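Local coordinates for Pgp2 (PDB 6XJ6), which is a probable LD-carboxypeptidase of the YkuD family that trims peptidoglycan and, through peptidoglycan binding by a pocket on its accessory NTF2 domain, directs helical cell shape, at residues Lys170-Ser175 with Asn246-Arg251; Ser175-Leu180 with Ile236-Tyr241; Phe181-Ala186 with Gly279-Leu284. One frame throughout, in Å; residues are numbered along the deposited sequence.

Contact 1: residues Lys170-Ser175 with Asn246-Arg251; sequences KDQIAS and NETMYR
Gln-172, near the start of helix 170-188, reaches to the phenol of Tyr-250 on strand 249-260, where the long helix of the NTF2-like fold begins to cross its antiparallel sheet. Followed outward from the helix, the glutamine side chain meets the strand almost at every atom. CB already lies 3.3 Å from Tyr-250 OH, close to the oxygen end of the ring. With CG turned beside the backbone N (chi1 -68°) and the chain extended beyond it, CG runs past the hydroxyl, and CD comes within 3.7 Å of Thr-248 CG2. At the tip the two amide atoms part company: OE1 accepts a hydrogen bond from Tyr-250 OH, 2.6 Å away, while NE2 lies near the same threonine methyl, 3.7 Å from Thr-248 CG2. The methyl thus packs against the whole amide, with the apolar branch of Thr-248 turned to the helix. Gln-172 also leans on Ile-275 of the adjoining strand 263-275.

From the next residue of the helix, Ile-173 brings CG1 to 3.9 Å from Tyr-250 CE2, an apolar contact. Tyr-250 therefore has a polar and an aliphatic neighbour, its ring pointing from the sheet toward the first turn of the helix. The hydroxyl has a second partner in the backbone N of Lys-169, so it gives one bond and takes another, an arrangement that ties the ring to the residue just before the helix and would leave its proton directed at the glutamine. Amide and ring planes stand 90° apart, yet OE1 lies at the ring edge near its plane, and the phenol meets a lone pair of OE1 in the carbonyl plane, with a C=O...OH angle of 142°.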
# COMPACT_ATOMS: atom_id res chain seq x y z
N LYS A 170 1.60 -7.70 15.16
CA LYS A 170 2.90 -7.23 15.62
C LYS A 170 4.01 -8.20 15.22
O LYS A 170 5.08 -7.77 14.78
CB LYS A 170 2.85 -7.03 17.14
CG LYS A 170 4.15 -6.65 17.79
CD LYS A 170 3.96 -6.44 19.29
CE LYS A 170 5.27 -6.18 20.05
NZ LYS A 170 5.05 -6.19 21.52
N ASP A 171 3.77 -9.50 15.36
CA ASP A 171 4.79 -10.48 15.02
C ASP A 171 5.13 -10.44 13.54
O ASP A 171 6.29 -10.64 13.16
CB ASP A 171 4.33 -11.88 15.41
CG ASP A 171 5.39 -12.94 15.14
OD1 ASP A 171 6.33 -13.06 15.96
OD2 ASP A 171 5.29 -13.63 14.10
N GLN A 172 4.13 -10.18 12.70
CA GLN A 172 4.35 -10.12 11.25
C GLN A 172 5.12 -8.86 10.86
O GLN A 172 6.02 -8.92 10.02
CB GLN A 172 3.00 -10.18 10.53
CG GLN A 172 2.28 -11.52 10.66
CD GLN A 172 0.85 -11.51 10.13
OE1 GLN A 172 0.32 -10.47 9.72
NE2 GLN A 172 0.21 -12.67 10.13
N ILE A 173 4.76 -7.72 11.44
CA ILE A 173 5.51 -6.50 11.14
C ILE A 173 6.96 -6.66 11.57
O ILE A 173 7.89 -6.29 10.85
CB ILE A 173 4.83 -5.28 11.80
CG1 ILE A 173 3.49 -5.02 11.11
CG2 ILE A 173 5.75 -4.06 11.76
CD1 ILE A 173 2.76 -3.82 11.63
N ALA A 174 7.18 -7.22 12.77
CA ALA A 174 8.54 -7.37 13.27
C ALA A 174 9.35 -8.33 12.40
O ALA A 174 10.52 -8.07 12.11
CB ALA A 174 8.49 -7.87 14.71
N SER A 175 8.75 -9.45 12.01
CA SER A 175 9.48 -10.39 11.16
C SER A 175 9.78 -9.78 9.80
O SER A 175 10.87 -9.98 9.26
CB SER A 175 8.71 -11.71 11.03
OG SER A 175 7.56 -11.56 10.21
N ASN A 246 -6.38 -15.00 -0.14
CA ASN A 246 -6.07 -15.68 1.11
C ASN A 246 -4.56 -15.69 1.37
O ASN A 246 -3.97 -16.71 1.71
CB ASN A 246 -6.64 -17.09 1.12
CG ASN A 246 -6.51 -17.77 2.47
OD1 ASN A 246 -6.58 -17.12 3.51
ND2 ASN A 246 -6.30 -19.08 2.46
N GLU A 247 -3.93 -14.53 1.17
CA GLU A 247 -2.51 -14.39 1.45
C GLU A 247 -2.32 -13.32 2.51
O GLU A 247 -3.13 -12.40 2.63
CB GLU A 247 -1.70 -13.99 0.20
CG GLU A 247 -1.69 -15.03 -0.91
CD GLU A 247 -0.81 -16.24 -0.61
OE1 GLU A 247 -0.04 -16.24 0.38
OE2 GLU A 247 -0.90 -17.22 -1.38
N THR A 248 -1.25 -13.46 3.29
CA THR A 248 -0.86 -12.44 4.26
C THR A 248 0.09 -11.51 3.53
O THR A 248 1.24 -11.87 3.27
CB THR A 248 -0.20 -13.08 5.47
OG1 THR A 248 -1.07 -14.07 6.01
CG2 THR A 248 0.09 -12.01 6.53
N MET A 249 -0.41 -10.34 3.16
CA MET A 249 0.33 -9.42 2.32
C MET A 249 0.51 -8.09 3.04
O MET A 249 -0.31 -7.69 3.87
CB MET A 249 -0.41 -9.18 1.00
CG MET A 249 -0.45 -10.41 0.15
SD MET A 249 -1.36 -10.18 -1.39
CE MET A 249 -0.40 -8.89 -2.14
N TYR A 250 1.63 -7.44 2.72
CA TYR A 250 1.94 -6.13 3.27
C TYR A 250 2.57 -5.28 2.19
O TYR A 250 3.18 -5.79 1.24
CB TYR A 250 2.93 -6.22 4.43
CG TYR A 250 2.35 -6.69 5.74
CD1 TYR A 250 2.13 -8.03 5.98
CD2 TYR A 250 2.04 -5.79 6.75
CE1 TYR A 250 1.60 -8.46 7.21
CE2 TYR A 250 1.52 -6.21 7.95
CZ TYR A 250 1.30 -7.54 8.17
OH TYR A 250 0.79 -7.95 9.40
N ARG A 251 2.42 -3.97 2.35
CA ARG A 251 3.15 -2.98 1.57
C ARG A 251 4.22 -2.38 2.47
O ARG A 251 3.94 -2.03 3.62
CB ARG A 251 2.21 -1.88 1.07
CG ARG A 251 2.87 -0.98 0.08
CD ARG A 251 2.01 0.21 -0.25
NE ARG A 251 2.39 1.31 0.61
CZ ARG A 251 2.40 2.59 0.26
NH1 ARG A 251 2.03 2.97 -0.96
NH2 ARG A 251 2.78 3.49 1.14

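Contact 2: residues Ser175-Leu180 with Ile236-Tyr241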
# COMPACT_ATOMS: atom_id res chain seq x y z
N SER A 175 8.75 -9.45 12.01
CA SER A 175 9.48 -10.39 11.16
C SER A 175 9.78 -9.78 9.80
O SER A 175 10.87 -9.98 9.26
CB SER A 175 8.71 -11.71 11.03
OG SER A 175 7.56 -11.56 10.21
N LEU A 176 8.83 -9.03 9.24
CA LEU A 176 9.07 -8.42 7.94
C LEU A 176 10.17 -7.36 8.01
O LEU A 176 10.99 -7.25 7.09
CB LEU A 176 7.78 -7.82 7.39
CG LEU A 176 6.78 -8.81 6.80
CD1 LEU A 176 5.50 -8.08 6.43
CD2 LEU A 176 7.34 -9.53 5.58
N LEU A 177 10.21 -6.58 9.09
CA LEU A 177 11.27 -5.59 9.23
C LEU A 177 12.63 -6.26 9.35
O LEU A 177 13.62 -5.79 8.76
CB LEU A 177 11.01 -4.70 10.44
CG LEU A 177 9.95 -3.63 10.19
CD1 LEU A 177 9.44 -3.04 11.48
CD2 LEU A 177 10.53 -2.53 9.32
N ALA A 178 12.72 -7.36 10.10
CA ALA A 178 13.97 -8.10 10.16
C ALA A 178 14.35 -8.64 8.79
O ALA A 178 15.53 -8.59 8.40
CB ALA A 178 13.85 -9.22 11.19
N ASP A 179 13.37 -9.16 8.04
CA ASP A 179 13.65 -9.63 6.68
C ASP A 179 14.10 -8.49 5.78
O ASP A 179 15.03 -8.64 4.98
CB ASP A 179 12.41 -10.29 6.09
CG ASP A 179 12.11 -11.65 6.68
OD1 ASP A 179 13.01 -12.25 7.32
OD2 ASP A 179 10.97 -12.13 6.49
N LEU A 180 13.44 -7.33 5.90
CA LEU A 180 13.81 -6.17 5.09
C LEU A 180 15.29 -5.82 5.27
O LEU A 180 16.00 -5.57 4.29
CB LEU A 180 12.94 -4.98 5.49
CG LEU A 180 13.19 -3.67 4.73
CD1 LEU A 180 12.72 -3.79 3.29
CD2 LEU A 180 12.49 -2.53 5.43
N ILE A 236 10.24 4.47 7.04
CA ILE A 236 9.66 3.16 6.73
C ILE A 236 8.21 3.11 7.19
O ILE A 236 7.90 3.37 8.35
CB ILE A 236 10.48 2.03 7.38
CG1 ILE A 236 11.92 2.05 6.86
CG2 ILE A 236 9.84 0.67 7.08
CD1 ILE A 236 12.86 1.19 7.69
N ASN A 237 7.33 2.76 6.25
CA ASN A 237 5.91 2.53 6.52
C ASN A 237 5.58 1.12 6.08
O ASN A 237 5.84 0.75 4.93
CB ASN A 237 5.04 3.49 5.71
CG ASN A 237 5.22 4.93 6.10
OD1 ASN A 237 5.43 5.24 7.27
ND2 ASN A 237 5.09 5.83 5.13
N ILE A 238 5.02 0.34 6.99
CA ILE A 238 4.60 -1.02 6.71
C ILE A 238 3.10 -1.10 6.94
O ILE A 238 2.61 -0.68 8.00
CB ILE A 238 5.37 -2.05 7.56
CG1 ILE A 238 6.84 -2.01 7.15
CG2 ILE A 238 4.78 -3.45 7.40
CD1 ILE A 238 7.72 -2.98 7.88
N SER A 239 2.37 -1.60 5.95
CA SER A 239 0.92 -1.59 6.01
C SER A 239 0.33 -2.93 5.61
O SER A 239 0.81 -3.57 4.66
CB SER A 239 0.39 -0.53 5.05
OG SER A 239 0.98 0.73 5.30
N PRO A 240 -0.75 -3.36 6.26
CA PRO A 240 -1.43 -4.58 5.83
C PRO A 240 -2.11 -4.35 4.49
O PRO A 240 -2.58 -3.25 4.20
CB PRO A 240 -2.46 -4.81 6.94
CG PRO A 240 -2.76 -3.46 7.45
CD PRO A 240 -1.46 -2.71 7.38
N TYR A 241 -2.14 -5.40 3.67
CA TYR A 241 -2.57 -5.30 2.28
C TYR A 241 -3.75 -6.23 2.04
O TYR A 241 -3.56 -7.45 1.84
CB TYR A 241 -1.42 -5.63 1.33
CG TYR A 241 -1.70 -5.18 -0.09
CD1 TYR A 241 -2.46 -5.95 -0.95
CD2 TYR A 241 -1.23 -3.95 -0.56
CE1 TYR A 241 -2.73 -5.54 -2.23
CE2 TYR A 241 -1.50 -3.53 -1.84
CZ TYR A 241 -2.25 -4.32 -2.67
OH TYR A 241 -2.54 -3.93 -3.96
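Leu-177 of helix 170-188 sets its branched end against two isoleucines on the same face of strand 232-240. Its CD2 methyl lies 4.0 Å from Ile-236 CG2 and also faces the CD1 end of Ile-238. The latter approach is modelled closer than carbons can sit, and its exact spacing is doubtful. One turn further along the helix, Leu-180 adds a looser touch, CD2 to Ile-236 CD1 at 4.4 Å, so Ile-236 meets leucines with both of its branches. The contact is wholly apolar.

Strand alternation positions the isoleucines: Ile-236 and Ile-238 point to the helix, while Asn-237 between them points away and accepts a bond from Asp-24 N. In Ile-236, CG2 stands anti to the backbone N and CG1 beside it (chi1 -61°), which presents one branch to each leucine. In the next shell, Tyr-250 packs against Ile-238, Phe-254 against Ile-236, and Leu-271 against Leu-180.

The helix axis passes 10.7 Å from that of the strand at 134° to its direction, as the long helix of the NTF2-like domain lies across its antiparallel sheet, in which strand 232-240 runs between strands 22-23 and 249-260.

Contact 3: residues Phe181-Ala186 with Gly279-Leu284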
# COMPACT_ATOMS: atom_id res chain seq x y z
N PHE A 181 15.76 -5.78 6.52
CA PHE A 181 17.15 -5.40 6.75
C PHE A 181 18.12 -6.52 6.41
O PHE A 181 19.28 -6.26 6.09
CB PHE A 181 17.32 -4.86 8.17
CG PHE A 181 16.85 -3.45 8.31
CD1 PHE A 181 17.69 -2.40 7.99
CD2 PHE A 181 15.55 -3.18 8.67
CE1 PHE A 181 17.25 -1.10 8.07
CE2 PHE A 181 15.10 -1.88 8.75
CZ PHE A 181 15.95 -0.83 8.45
N THR A 182 17.65 -7.78 6.45
CA THR A 182 18.47 -8.89 5.99
C THR A 182 18.63 -8.85 4.48
O THR A 182 19.72 -9.09 3.94
CB THR A 182 17.83 -10.21 6.43
OG1 THR A 182 17.70 -10.23 7.86
CG2 THR A 182 18.67 -11.41 5.98
N TRP A 183 17.53 -8.54 3.78
CA TRP A 183 17.58 -8.34 2.33
C TRP A 183 18.48 -7.17 1.97
O TRP A 183 19.29 -7.26 1.04
CB TRP A 183 16.14 -8.13 1.86
CG TRP A 183 15.90 -7.61 0.46
CD1 TRP A 183 15.95 -8.31 -0.71
CD2 TRP A 183 15.50 -6.28 0.12
NE1 TRP A 183 15.63 -7.50 -1.76
CE2 TRP A 183 15.35 -6.24 -1.28
CE3 TRP A 183 15.27 -5.12 0.86
CZ2 TRP A 183 14.96 -5.08 -1.95
CZ3 TRP A 183 14.90 -3.97 0.19
CH2 TRP A 183 14.75 -3.96 -1.20
N LYS A 184 18.38 -6.07 2.73
CA LYS A 184 19.26 -4.92 2.51
C LYS A 184 20.72 -5.31 2.65
O LYS A 184 21.57 -4.91 1.83
CB LYS A 184 18.91 -3.83 3.53
CG LYS A 184 19.76 -2.57 3.45
CD LYS A 184 19.37 -1.60 4.55
CE LYS A 184 20.27 -0.38 4.59
NZ LYS A 184 21.66 -0.73 5.01
N LEU A 185 21.05 -6.08 3.69
CA LEU A 185 22.44 -6.48 3.89
C LEU A 185 22.93 -7.36 2.74
O LEU A 185 24.08 -7.24 2.31
CB LEU A 185 22.59 -7.22 5.22
CG LEU A 185 24.01 -7.67 5.56
CD1 LEU A 185 24.93 -6.47 5.72
CD2 LEU A 185 24.02 -8.51 6.83
N ALA A 186 22.07 -8.25 2.25
CA ALA A 186 22.45 -9.10 1.13
C ALA A 186 22.77 -8.27 -0.10
O ALA A 186 23.77 -8.52 -0.79
CB ALA A 186 21.33 -10.09 0.84
N GLY A 279 7.03 -18.18 7.23
CA GLY A 279 7.12 -16.91 7.92
C GLY A 279 8.10 -15.93 7.33
O GLY A 279 8.48 -14.98 8.01
N LYS A 280 8.51 -16.12 6.07
CA LYS A 280 9.54 -15.31 5.45
C LYS A 280 8.94 -14.38 4.40
O LYS A 280 8.01 -14.75 3.68
CB LYS A 280 10.60 -16.19 4.78
CG LYS A 280 11.74 -15.41 4.16
CD LYS A 280 12.84 -16.33 3.64
CE LYS A 280 14.02 -15.53 3.13
NZ LYS A 280 15.22 -16.36 2.88
N MET A 281 9.52 -13.18 4.30
CA MET A 281 9.12 -12.21 3.29
C MET A 281 9.40 -12.73 1.89
O MET A 281 10.50 -13.22 1.61
CB MET A 281 9.91 -10.92 3.50
CG MET A 281 9.58 -9.83 2.50
SD MET A 281 10.43 -8.28 2.83
CE MET A 281 12.05 -8.65 2.18
N LYS A 282 8.41 -12.60 1.01
CA LYS A 282 8.59 -12.88 -0.41
C LYS A 282 8.08 -11.69 -1.20
O LYS A 282 6.89 -11.35 -1.12
CB LYS A 282 7.83 -14.15 -0.81
CG LYS A 282 8.45 -15.43 -0.26
CD LYS A 282 9.81 -15.72 -0.90
CE LYS A 282 10.35 -17.06 -0.46
NZ LYS A 282 11.58 -17.43 -1.20
N ILE A 283 8.97 -11.06 -1.96
CA ILE A 283 8.64 -9.85 -2.70
C ILE A 283 7.87 -10.23 -3.96
O ILE A 283 8.31 -11.09 -4.74
CB ILE A 283 9.93 -9.08 -3.05
CG1 ILE A 283 10.60 -8.59 -1.76
CG2 ILE A 283 9.62 -7.90 -3.98
CD1 ILE A 283 12.04 -8.19 -1.95
N LEU A 284 6.72 -9.58 -4.17
CA LEU A 284 5.88 -9.79 -5.33
C LEU A 284 6.00 -8.69 -6.37
O LEU A 284 5.74 -8.93 -7.55
CB LEU A 284 4.41 -9.88 -4.90
CG LEU A 284 4.13 -10.92 -3.81
CD1 LEU A 284 2.71 -10.79 -3.29
CD2 LEU A 284 4.37 -12.30 -4.36
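Trp-183 swings its indole toward strand 281-283 because CG stands opposite the backbone N (chi1 167°), and Ile-283 answers by carrying CD1 out to the ring. That methyl settles over one face of the indole, 3.6 Å above its plane and offset toward the rim. It is nearest the nitrogen, with Ile-283 CD1 3.7 Å from Trp-183 NE1, and lies 4.0 Å from the centroid of the five-membered ring, 25° off the normal. This is a CH-pi contact over the pyrrole part; the two side chains cross at about a right angle, so the isoleucine meets the ring end-on.

Met-281, two residues earlier on the same side of the strand, approaches the base of the tryptophan instead. Its chain is extended as far as SD and then bends near its end, which puts the CE methyl 4.1 Å from Trp-183 CB. Between them the two strand residues touch the tryptophan at its CB and at its pyrrole ring.

The polar edge of the buried indole is also provided for: NE1 is hydrogen-bonded to Tyr-199 OH, which helps to fix the ring's rotation against the isoleucine methyl. Tyr-195 meets the ring with its plane only about 15° from that of the indole, and Leu-271, Phe-254 and Phe-233, from three other strands, add further apolar contacts. A long helix laid on a curved antiparallel sheet, with a large aromatic filling the core between them, is consistent with the NTF2-like fold of this accessory domain.

How the contacts relate
The three contacts follow helix 170-188 from its first turn onward as it lies on one antiparallel sheet. Contacts 1 and 2 have centres about 7 Å apart and share Ser-175; their strands are neighbours, joined by Arg-251 N to Ser-239 O at 2.8 Å and Met-249 O to Tyr-241 N at 2.9 Å. Contact 3 is centred about 10 Å from the centre of contact 2 and about 12 Å from that of contact 1. Asp-179 OD2, in the helix turn of contact 2, reaches Met-281 N of contact 3 at 2.8 Å, pinning the start of strand 281-283. All three lie away from the predicted catalytic residues His-119 and Cys-136.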